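Local structure of protoporphyrinogen oxidase (Exiguobacterium sibiricum, 3LOV) at residues E74-G79 with E240-V245; G104-I109 with E203-M208; T307-T312 with L372-D377. The protein is a flavoenzyme that binds FAD and probably oxidises coproporphyrinogen III to coproporphyrin III with molecular oxygen, a step of coproporphyrin-dependent heme b biosynthesis. One frame throughout, in Å; residues are numbered along the deposited sequence. Where two conformers were deposited one is given.

Contact 1. Residues E74-G79 with E240-V245; sequences EAIGLG and ERLEEV
R241 reaches from helix 235-245 to the main chain that follows helix 68-75, and the polar part of the contact is its bond to I76. NH1 of R241 donates to O of I76 over 3.0 Å; the bond belongs to one of two deposited conformers of the arginine and is correspondingly less certain. In that conformer the acceptor lies in the guanidinium plane and the donor in the carbonyl plane, with an N-H...O angle of 160°. NH1 also passes the carbonyl O of G77 at a loose 3.6 Å. In the same conformer NE of R241 stands 3.2 Å from OE2 of E244 on its own helix; this oxygen is off the guanidinium plane, so the attraction is electrostatic rather than a hydrogen bond.

The carbonyl of I76 is presented by a Schellman motif. G77, with positive phi, is its C-prime residue, where N of G77 bonds to O of E74, and the chain turns away from the helix axis. The arginine therefore approaches a carbonyl at the C-terminal end of a helix, where its positive charge would probably be favourable to the helix dipole.

Apolar contacts flank this bond. CD2 of L78 sits 3.7 Å above one guanidinium face, displaced from the centre of the group, while CD1 of L78 meets CB of R241 at 3.7 Å. The side chains of I76 and R241 run antiparallel alongside one another: with CG of the arginine anti to its N (chi1 -180°), that methylene comes 3.5 Å from CD1 of I76. The same CD1 lies 4.0 Å from CD2 of L242, and CG2 of I76 faces CG2 of V245. Helix 14-26 packs against these side chains, Y21 touching I76 and V245, and L17 touching L242.

Contact 2. Residues G104-I109 with E203-M208; sequences GAVMGI and EGMRLM
I109 and M205 pack together between the hairpin at 104-109 and helix 201-207. M205, like M107 and M208, is a selenomethionine. Its side chain crosses that of I109 at about a right angle: CG lies 3.5 Å from CG2 of I109, and SE lies 4.0 Å from CD1 of the same isoleucine. Bends at chi2 (-51°) and chi3 (-63°) curl the M205 chain so that its terminal methyl swings from I109 toward V106. There CE approaches CG1 of V106 more closely than carbons can sit; the methyl is probably near V106, but its exact position is doubtful. M208, three residues on and just past the helix, adds its own CE at 4.1 Å from CG1 of V106. CG of M107 comes near the uncertain CE of M205, and the end of its chain leads away from the helix.

Backbone bonds fix the hairpin. A type I' turn runs from V106 to I109, with M107 and G108 both at positive phi, and the end residues are joined twice: N of V106 to O of I109 at 2.8 Å, and N of I109 to O of V106 at 3.0 Å. This is a two-residue beta hairpin, and its tight closure sets V106 and I109 side by side, both directed at the helix.

Charge is kept to another side of the helix. NE of R206 donates to OE1 of E203 over 3.0 Å, the oxygen being met from above the carboxylate plane, and NH1 of R206 reaches O of T111 just beyond the hairpin.

Aliphatic branches and flexible selenomethionine chains thus make the join between the two segments by shape and dispersion, without directional polar bonds, and the polar bonds of R206 lie to one side of it.

Contact 3. Residues T307-T312 with L372-D377; sequences THSTAT and LVHESD. With FAD (flavin-adenine dinucleotide), chain B.
S309 and V373 begin the contact, the serine lying on strand 307-318 and the valine in the loop ahead of helix 377-392. CB of S309 packs 3.8 Å from CG1 of V373, and O of S309 lies 3.5 Å from CG2 of the same valine. V373 has CG1 anti to its backbone N (chi1 -175°), which lays both methyls against the strand. The hydroxyl of S309 has a different task: OG is bonded to N of D408 on the adjoining strand 400-411 and, over 2.7 Å, to a water. That water lies in the plane of the H374 ring at its edge, 2.8 Å from NE2, and so bridges serine and histidine, whose polar atoms are too far apart for a direct bond.

T310 follows with its side chain turned from the loop toward the cofactor. The C7M methyl of the flavin, at the dimethylbenzene end of the isoalloxazine, lies 3.6 Å from CB of T310 and 3.7 Å from its CG2, with OG1 slightly farther away. The residue thus forms part of the FAD pocket through van der Waals contact. Its carbonyl O, on the other hand, faces CG1 of V373, so the same residue touches both flavin and loop.

At A311 the side chain turns back to the loop, and CB lies 4.2 Å from CG1 of V373. The alternation is that of an extended strand with one face on the flavin and the other against V373.

Main-chain bonds of T310 with L406 and of A311 with V364 hold strand 307-318 between the antiparallel strands 400-411 and 357-364. The loop lies against the face of the strand that carries S309 and A311, where L380 of helix 377-392 touches A311, and NE of R405 binds O of V373.

How the contacts relate
The three contacts share no helix or strand and do not touch: nearest atoms are about 17 Å apart between contacts 1 and 3, 18 Å between 2 and 3, and 25 Å between 1 and 2. Contact 3 is buried, nearer the middle of the chain, and reaches the flavin directly; contacts 1 and 2 are only partly buried and lie farther out. Contact 1 borders the dinucleotide-binding helix 14-26, whereas contact 2 lies away from the FAD site. Their chemistry differs accordingly: an arginine-to-carbonyl bond joins a helix to the C-terminal turn of another in contact 1, selenomethionines meet a hairpin in contact 2, and contact 3 sets a valine against serine and alanine, with a water linking serine to histidine.

Contact 1. Residues E74-G79 with E240-V245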
loop_
_atom_site.group_PDB
_atom_site.type_symbol
_atom_site.label_atom_id
_atom_site.label_comp_id
_atom_site.label_asym_id
_atom_site.label_seq_id
_atom_site.Cartn_x
_atom_site.Cartn_y
_atom_site.Cartn_z
ATOM N N GLU A 74 -18.846 -6.092 4.293
ATOM C CA GLU A 74 -20.076 -6.461 4.965
ATOM C C GLU A 74 -21.186 -6.646 3.950
ATOM O O GLU A 74 -21.872 -7.687 3.971
ATOM C CB GLU A 74 -20.460 -5.452 6.017
ATOM C CG GLU A 74 -19.554 -5.540 7.287
ATOM C CD GLU A 74 -20.201 -6.292 8.480
ATOM O OE1 GLU A 74 -20.782 -7.379 8.252
ATOM O OE2 GLU A 74 -20.118 -5.768 9.629
ATOM N N ALA A 75 -21.323 -5.673 3.043
ATOM C CA ALA A 75 -22.377 -5.698 2.043
ATOM C C ALA A 75 -22.382 -6.998 1.240
ATOM O O ALA A 75 -23.454 -7.522 0.959
ATOM C CB ALA A 75 -22.292 -4.477 1.131
ATOM N N ILE A 76 -21.193 -7.539 0.930
ATOM C CA ILE A 76 -21.075 -8.777 0.144
ATOM C C ILE A 76 -21.048 -10.057 1.020
ATOM O O ILE A 76 -20.831 -11.163 0.545
ATOM C CB ILE A 76 -19.886 -8.676 -0.906
ATOM C CG1 ILE A 76 -18.514 -8.913 -0.271
ATOM C CG2 ILE A 76 -19.933 -7.318 -1.639
ATOM C CD1 ILE A 76 -17.299 -8.925 -1.272
ATOM N N GLY A 77 -21.280 -9.892 2.315
ATOM C CA GLY A 77 -21.466 -11.037 3.201
ATOM C C GLY A 77 -20.221 -11.637 3.795
ATOM O O GLY A 77 -20.220 -12.806 4.181
ATOM N N LEU A 78 -19.149 -10.855 3.899
ATOM C CA LEU A 78 -17.915 -11.397 4.444
ATOM C C LEU A 78 -17.559 -10.832 5.807
ATOM O O LEU A 78 -16.491 -11.142 6.330
ATOM C CB LEU A 78 -16.744 -11.197 3.459
ATOM C CG LEU A 78 -16.767 -12.055 2.194
ATOM C CD1 LEU A 78 -15.633 -11.598 1.228
ATOM C CD2 LEU A 78 -16.643 -13.526 2.546
ATOM N N GLY A 79 -18.447 -10.027 6.386
ATOM C CA GLY A 79 -18.220 -9.395 7.702
ATOM C C GLY A 79 -17.807 -10.379 8.784
ATOM O O GLY A 79 -16.937 -10.095 9.595
ATOM N N GLU A 240 -12.785 -13.266 -4.833
ATOM C CA GLU A 240 -13.664 -14.356 -5.215
ATOM C C GLU A 240 -15.116 -13.997 -4.969
ATOM O O GLU A 240 -15.946 -14.184 -5.847
ATOM C CB GLU A 240 -13.266 -15.631 -4.451
ATOM C CG GLU A 240 -12.030 -16.264 -5.026
ATOM C CD GLU A 240 -11.270 -17.185 -4.067
ATOM O OE1 GLU A 240 -11.561 -17.228 -2.856
ATOM O OE2 GLU A 240 -10.352 -17.875 -4.530
ATOM N N ARG A 241 -15.428 -13.422 -3.806
ATOM C CA ARG A 241 -16.807 -13.030 -3.507
ATOM C C ARG A 241 -17.258 -11.879 -4.387
ATOM O O ARG A 241 -18.415 -11.835 -4.804
ATOM C CB ARG A 241 -16.967 -12.650 -2.024
ATOM C CG ARG A 241 -18.378 -12.228 -1.584
ATOM C CD ARG A 241 -19.451 -13.283 -1.891
ATOM N NE ARG A 241 -19.143 -14.575 -1.271
ATOM C CZ ARG A 241 -19.409 -14.907 -0.003
ATOM N NH1 ARG A 241 -20.010 -14.051 0.830
ATOM N NH2 ARG A 241 -19.066 -16.112 0.441
ATOM N N LEU A 242 -16.361 -10.929 -4.689
ATOM C CA LEU A 242 -16.779 -9.846 -5.585
ATOM C C LEU A 242 -17.217 -10.390 -6.940
ATOM O O LEU A 242 -18.264 -9.994 -7.466
ATOM C CB LEU A 242 -15.676 -8.789 -5.817
ATOM C CG LEU A 242 -15.538 -7.794 -4.681
ATOM C CD1 LEU A 242 -14.197 -7.058 -4.812
ATOM C CD2 LEU A 242 -16.763 -6.841 -4.629
ATOM N N GLU A 243 -16.429 -11.296 -7.496
ATOM C CA GLU A 243 -16.773 -11.873 -8.775
ATOM C C GLU A 243 -18.119 -12.565 -8.673
ATOM O O GLU A 243 -19.016 -12.353 -9.498
ATOM C CB GLU A 243 -15.724 -12.875 -9.261
ATOM C CG GLU A 243 -16.058 -13.334 -10.680
ATOM C CD GLU A 243 -15.141 -14.357 -11.269
ATOM O OE1 GLU A 243 -14.314 -14.937 -10.548
ATOM O OE2 GLU A 243 -15.287 -14.603 -12.488
ATOM N N GLU A 244 -18.250 -13.393 -7.652
ATOM C CA GLU A 244 -19.493 -14.138 -7.388
ATOM C C GLU A 244 -20.772 -13.256 -7.290
ATOM O O GLU A 244 -21.776 -13.599 -7.853
ATOM C CB GLU A 244 -19.253 -14.963 -6.131
ATOM C CG GLU A 244 -20.275 -15.983 -5.732
ATOM C CD GLU A 244 -19.907 -16.548 -4.363
ATOM O OE1 GLU A 244 -18.782 -17.086 -4.237
ATOM O OE2 GLU A 244 -20.701 -16.394 -3.407
ATOM N N VAL A 245 -20.730 -12.105 -6.635
ATOM C CA VAL A 245 -21.913 -11.255 -6.525
ATOM C C VAL A 245 -22.228 -10.389 -7.754
ATOM O O VAL A 245 -23.241 -9.725 -7.796
ATOM C CB VAL A 245 -21.888 -10.353 -5.228
ATOM C CG1 VAL A 245 -21.662 -11.223 -3.996
ATOM C CG2 VAL A 245 -20.839 -9.244 -5.302
#

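Contact 2. Residues G104-I109 with E203-M208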
loop_
_atom_site.group_PDB
_atom_site.type_symbol
_atom_site.label_atom_id
_atom_site.label_comp_id
_atom_site.label_asym_id
_atom_site.label_seq_id
_atom_site.Cartn_x
_atom_site.Cartn_y
_atom_site.Cartn_z
ATOM N N GLY A 104 6.835 5.584 24.620
ATOM C CA GLY A 104 6.638 6.995 24.901
ATOM C C GLY A 104 6.681 7.921 23.703
ATOM O O GLY A 104 7.212 9.042 23.794
ATOM N N ALA A 105 6.077 7.459 22.612
ATOM C CA ALA A 105 6.123 8.133 21.336
ATOM C C ALA A 105 4.845 7.877 20.547
ATOM O O ALA A 105 4.250 6.839 20.678
ATOM C CB ALA A 105 7.319 7.639 20.547
ATOM N N VAL A 106 4.416 8.861 19.769
ATOM C CA VAL A 106 3.327 8.706 18.815
ATOM C C VAL A 106 3.907 8.889 17.398
ATOM O O VAL A 106 4.380 9.979 17.045
ATOM C CB VAL A 106 2.227 9.772 19.061
ATOM C CG1 VAL A 106 1.173 9.740 17.938
ATOM C CG2 VAL A 106 1.572 9.541 20.416
HETATM N N MSE A 107 3.866 7.820 16.600
HETATM C CA MSE A 107 4.455 7.796 15.245
HETATM C C MSE A 107 5.945 8.164 15.276
HETATM O O MSE A 107 6.443 8.891 14.425
HETATM C CB MSE A 107 3.696 8.736 14.313
HETATM C CG MSE A 107 2.201 8.819 14.595
HETATM SE SE MSE A 107 1.122 7.638 13.515
HETATM C CE MSE A 107 2.294 6.046 13.313
ATOM N N GLY A 108 6.640 7.665 16.289
ATOM C CA GLY A 108 8.044 7.919 16.456
ATOM C C GLY A 108 8.401 9.258 17.061
ATOM O O GLY A 108 9.576 9.523 17.296
ATOM N N ILE A 109 7.410 10.124 17.286
ATOM C CA ILE A 109 7.651 11.429 17.891
ATOM C C ILE A 109 7.399 11.304 19.395
ATOM O O ILE A 109 6.290 10.931 19.801
ATOM C CB ILE A 109 6.741 12.561 17.315
ATOM C CG1 ILE A 109 7.038 12.786 15.820
ATOM C CG2 ILE A 109 6.984 13.859 18.123
ATOM C CD1 ILE A 109 6.070 13.669 15.135
ATOM N N GLU A 203 3.747 19.283 21.999
ATOM C CA GLU A 203 2.429 19.362 22.667
ATOM C C GLU A 203 1.281 18.993 21.723
ATOM O O GLU A 203 0.209 18.564 22.160
ATOM C CB GLU A 203 2.210 20.740 23.280
ATOM C CG GLU A 203 3.187 21.084 24.451
ATOM C CD GLU A 203 2.975 20.324 25.766
ATOM O OE1 GLU A 203 2.030 19.521 25.882
ATOM O OE2 GLU A 203 3.773 20.557 26.713
ATOM N N GLY A 204 1.507 19.122 20.429
ATOM C CA GLY A 204 0.531 18.639 19.461
ATOM C C GLY A 204 0.425 17.126 19.491
ATOM O O GLY A 204 -0.680 16.573 19.517
HETATM N N MSE A 205 1.565 16.445 19.488
HETATM C CA MSE A 205 1.562 14.971 19.591
HETATM C C MSE A 205 1.041 14.497 20.938
HETATM O O MSE A 205 0.506 13.390 21.047
HETATM C CB MSE A 205 2.952 14.379 19.360
HETATM C CG MSE A 205 3.579 14.738 18.035
HETATM SE SE MSE A 205 2.384 14.391 16.533
HETATM C CE MSE A 205 2.222 12.475 16.724
ATOM N N ARG A 206 1.221 15.311 21.970
ATOM C CA ARG A 206 0.695 14.972 23.282
ATOM C C ARG A 206 -0.833 15.014 23.343
ATOM O O ARG A 206 -1.410 14.219 24.068
ATOM C CB ARG A 206 1.332 15.826 24.383
ATOM C CG ARG A 206 2.744 15.335 24.743
ATOM C CD ARG A 206 3.610 16.434 25.274
ATOM N NE ARG A 206 3.287 16.907 26.628
ATOM C CZ ARG A 206 3.691 16.306 27.754
ATOM N NH1 ARG A 206 4.364 15.153 27.716
ATOM N NH2 ARG A 206 3.407 16.851 28.936
ATOM N N LEU A 207 -1.485 15.912 22.592
ATOM C CA LEU A 207 -2.952 15.863 22.434
ATOM C C LEU A 207 -3.417 14.511 21.868
ATOM O O LEU A 207 -4.508 14.068 22.174
ATOM C CB LEU A 207 -3.444 16.952 21.471
ATOM C CG LEU A 207 -3.337 18.420 21.859
ATOM C CD1 LEU A 207 -4.046 19.194 20.813
ATOM C CD2 LEU A 207 -3.924 18.678 23.263
HETATM N N MSE A 208 -2.579 13.883 21.031
HETATM C CA MSE A 208 -2.890 12.602 20.349
HETATM C C MSE A 208 -2.549 11.336 21.143
HETATM O O MSE A 208 -2.665 10.240 20.594
HETATM C CB MSE A 208 -2.130 12.515 19.000
HETATM C CG MSE A 208 -2.494 13.578 17.954
HETATM SE SE MSE A 208 -1.428 13.480 16.265
HETATM C CE MSE A 208 -1.846 11.557 15.838
#

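Contact 3. Residues T307-T312 with L372-D377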
loop_
_atom_site.group_PDB
_atom_site.type_symbol
_atom_site.label_atom_id
_atom_site.label_comp_id
_atom_site.label_asym_id
_atom_site.label_seq_id
_atom_site.Cartn_x
_atom_site.Cartn_y
_atom_site.Cartn_z
ATOM N N THR A 307 8.110 4.162 -9.769
ATOM C CA THR A 307 7.768 3.037 -8.944
ATOM C C THR A 307 9.019 2.255 -8.577
ATOM O O THR A 307 10.110 2.490 -9.132
ATOM C CB THR A 307 6.809 2.071 -9.695
ATOM O OG1 THR A 307 7.453 1.609 -10.878
ATOM C CG2 THR A 307 5.428 2.734 -10.027
ATOM N N HIS A 308 8.849 1.320 -7.646
ATOM C CA HIS A 308 9.833 0.255 -7.407
ATOM C C HIS A 308 9.108 -1.084 -7.264
ATOM O O HIS A 308 7.881 -1.124 -7.038
ATOM C CB HIS A 308 10.703 0.593 -6.176
ATOM C CG HIS A 308 9.987 0.470 -4.871
ATOM N ND1 HIS A 308 9.254 1.502 -4.319
ATOM C CD2 HIS A 308 9.887 -0.569 -4.006
ATOM C CE1 HIS A 308 8.728 1.101 -3.176
ATOM N NE2 HIS A 308 9.097 -0.149 -2.959
ATOM N N SER A 309 9.861 -2.176 -7.399
ATOM C CA SER A 309 9.342 -3.537 -7.257
ATOM C C SER A 309 9.644 -4.112 -5.894
ATOM O O SER A 309 10.658 -3.805 -5.300
ATOM C CB SER A 309 9.953 -4.481 -8.313
ATOM O OG SER A 309 9.615 -4.020 -9.604
ATOM N N THR A 310 8.762 -4.993 -5.444
ATOM C CA THR A 310 8.866 -5.637 -4.157
ATOM C C THR A 310 8.700 -7.141 -4.354
ATOM O O THR A 310 7.874 -7.569 -5.164
ATOM C CB THR A 310 7.747 -5.144 -3.166
ATOM O OG1 THR A 310 7.760 -3.709 -3.069
ATOM C CG2 THR A 310 7.935 -5.762 -1.753
ATOM N N ALA A 311 9.504 -7.931 -3.646
ATOM C CA ALA A 311 9.218 -9.363 -3.441
ATOM C C ALA A 311 8.841 -9.636 -1.972
ATOM O O ALA A 311 9.412 -9.040 -1.039
ATOM C CB ALA A 311 10.405 -10.217 -3.818
ATOM N N THR A 312 7.878 -10.532 -1.764
ATOM C CA THR A 312 7.654 -11.088 -0.445
ATOM C C THR A 312 8.180 -12.524 -0.456
ATOM O O THR A 312 7.975 -13.284 -1.415
ATOM C CB THR A 312 6.173 -11.014 -0.004
ATOM O OG1 THR A 312 5.367 -11.801 -0.883
ATOM C CG2 THR A 312 5.672 -9.545 0.007
ATOM N N LEU A 372 17.382 -7.176 -6.526
ATOM C CA LEU A 372 17.099 -8.545 -6.045
ATOM C C LEU A 372 15.758 -9.083 -6.512
ATOM O O LEU A 372 15.638 -10.298 -6.676
ATOM C CB LEU A 372 17.137 -8.667 -4.527
ATOM C CG LEU A 372 18.473 -9.010 -3.887
ATOM C CD1 LEU A 372 18.254 -9.203 -2.398
ATOM C CD2 LEU A 372 19.093 -10.260 -4.531
ATOM N N VAL A 373 14.778 -8.199 -6.725
ATOM C CA VAL A 373 13.419 -8.628 -7.107
ATOM C C VAL A 373 13.399 -9.269 -8.523
ATOM O O VAL A 373 12.603 -10.182 -8.799
ATOM C CB VAL A 373 12.430 -7.454 -7.029
ATOM C CG1 VAL A 373 11.049 -7.928 -7.311
ATOM C CG2 VAL A 373 12.482 -6.822 -5.638
ATOM N N HIS A 374 14.311 -8.822 -9.384
ATOM C CA HIS A 374 14.468 -9.359 -10.731
ATOM C C HIS A 374 15.395 -10.571 -10.802
ATOM O O HIS A 374 15.529 -11.153 -11.857
ATOM C CB HIS A 374 14.990 -8.277 -11.690
ATOM C CG HIS A 374 14.217 -6.995 -11.646
ATOM N ND1 HIS A 374 13.232 -6.684 -12.561
ATOM C CD2 HIS A 374 14.257 -5.959 -10.769
ATOM C CE1 HIS A 374 12.730 -5.494 -12.273
ATOM N NE2 HIS A 374 13.321 -5.041 -11.178
ATOM N N GLU A 375 16.036 -10.954 -9.705
ATOM C CA GLU A 375 16.908 -12.122 -9.711
ATOM C C GLU A 375 16.100 -13.395 -9.525
ATOM O O GLU A 375 14.921 -13.362 -9.189
ATOM C CB GLU A 375 17.979 -12.039 -8.607
ATOM C CG GLU A 375 18.930 -10.856 -8.735
ATOM C CD GLU A 375 19.841 -10.922 -9.982
ATOM O OE1 GLU A 375 20.175 -12.045 -10.398
ATOM O OE2 GLU A 375 20.220 -9.854 -10.540
ATOM N N SER A 376 16.758 -14.522 -9.749
ATOM C CA SER A 376 16.142 -15.843 -9.573
ATOM C C SER A 376 15.666 -16.095 -8.150
ATOM O O SER A 376 16.224 -15.527 -7.208
ATOM C CB SER A 376 17.181 -16.940 -9.892
ATOM O OG SER A 376 18.155 -17.061 -8.853
ATOM N N ASP A 377 14.707 -17.008 -8.013
ATOM C CA ASP A 377 14.252 -17.516 -6.715
ATOM C C ASP A 377 15.362 -17.980 -5.758
ATOM O O ASP A 377 15.247 -17.783 -4.554
ATOM C CB ASP A 377 13.328 -18.722 -6.906
ATOM C CG ASP A 377 11.950 -18.341 -7.364
ATOM O OD1 ASP A 377 11.708 -17.148 -7.627
ATOM O OD2 ASP A 377 11.099 -19.250 -7.467
HETATM P PA FAD B . -3.482 -4.190 -9.466
HETATM O O1A FAD B . -3.722 -5.059 -8.278
HETATM O O2A FAD B . -2.089 -3.989 -9.932
HETATM O O5B FAD B . -4.347 -4.753 -10.677
HETATM C C5B FAD B . -4.130 -4.368 -12.011
HETATM C C4B FAD B . -4.829 -5.396 -12.909
HETATM O O4B FAD B . -4.829 -4.959 -14.270
HETATM C C3B FAD B . -4.140 -6.743 -12.824
HETATM O O3B FAD B . -5.069 -7.799 -12.655
HETATM C C2B FAD B . -3.423 -6.789 -14.160
HETATM O O2B FAD B . -3.269 -8.073 -14.652
HETATM C C1B FAD B . -4.351 -6.008 -15.065
HETATM N N9A FAD B . -3.737 -5.451 -16.280
HETATM C C8A FAD B . -2.479 -4.945 -16.523
HETATM N N7A FAD B . -2.383 -4.544 -17.817
HETATM C C5A FAD B . -3.587 -4.799 -18.414
HETATM C C6A FAD B . -4.094 -4.590 -19.698
HETATM N N6A FAD B . -3.363 -4.004 -20.642
HETATM N N1A FAD B . -5.393 -4.972 -19.993
HETATM C C2A FAD B . -6.200 -5.512 -19.021
HETATM N N3A FAD B . -5.705 -5.693 -17.742
HETATM C C4A FAD B . -4.428 -5.364 -17.459
HETATM N N1 FAD B . -2.489 -2.010 0.434
HETATM C C2 FAD B . -3.100 -2.136 1.651
HETATM O O2 FAD B . -4.169 -1.555 1.884
HETATM N N3 FAD B . -2.509 -2.894 2.631
HETATM C C4 FAD B . -1.325 -3.511 2.446
HETATM O O4 FAD B . -0.874 -4.193 3.347
HETATM C C4X FAD B . -0.668 -3.374 1.241
HETATM N N5 FAD B . 0.526 -4.044 1.028
HETATM C C5X FAD B . 1.157 -3.905 -0.211
HETATM C C6 FAD B . 2.383 -4.540 -0.439
HETATM C C7 FAD B . 3.029 -4.406 -1.679
HETATM C C7M FAD B . 4.339 -5.097 -1.920
HETATM C C8 FAD B . 2.432 -3.664 -2.715
HETATM C C8M FAD B . 3.101 -3.482 -4.066
HETATM C C9 FAD B . 1.206 -3.041 -2.506
HETATM C C9A FAD B . 0.556 -3.146 -1.255
HETATM N N10 FAD B . -0.677 -2.518 -1.040
HETATM C C10 FAD B . -1.279 -2.632 0.220
HETATM C "C1'" FAD B . -1.374 -1.676 -2.082
HETATM C "C2'" FAD B . -2.421 -2.555 -2.809
HETATM O "O2'" FAD B . -1.759 -3.573 -3.464
HETATM C "C3'" FAD B . -3.258 -1.778 -3.834
HETATM O "O3'" FAD B . -4.159 -0.983 -3.074
HETATM C "C4'" FAD B . -4.116 -2.638 -4.797
HETATM O "O4'" FAD B . -3.670 -3.963 -5.013
HETATM C "C5'" FAD B . -4.182 -2.021 -6.181
HETATM O "O5'" FAD B . -5.089 -2.754 -6.964
HETATM P P FAD B . -5.388 -2.274 -8.438
HETATM O O1P FAD B . -5.443 -0.773 -8.555
HETATM O O2P FAD B . -6.531 -3.017 -9.086
HETATM O O3P FAD B . -4.038 -2.698 -9.260
HETATM O O HOH W 1 11.773 -2.821 -10.686
#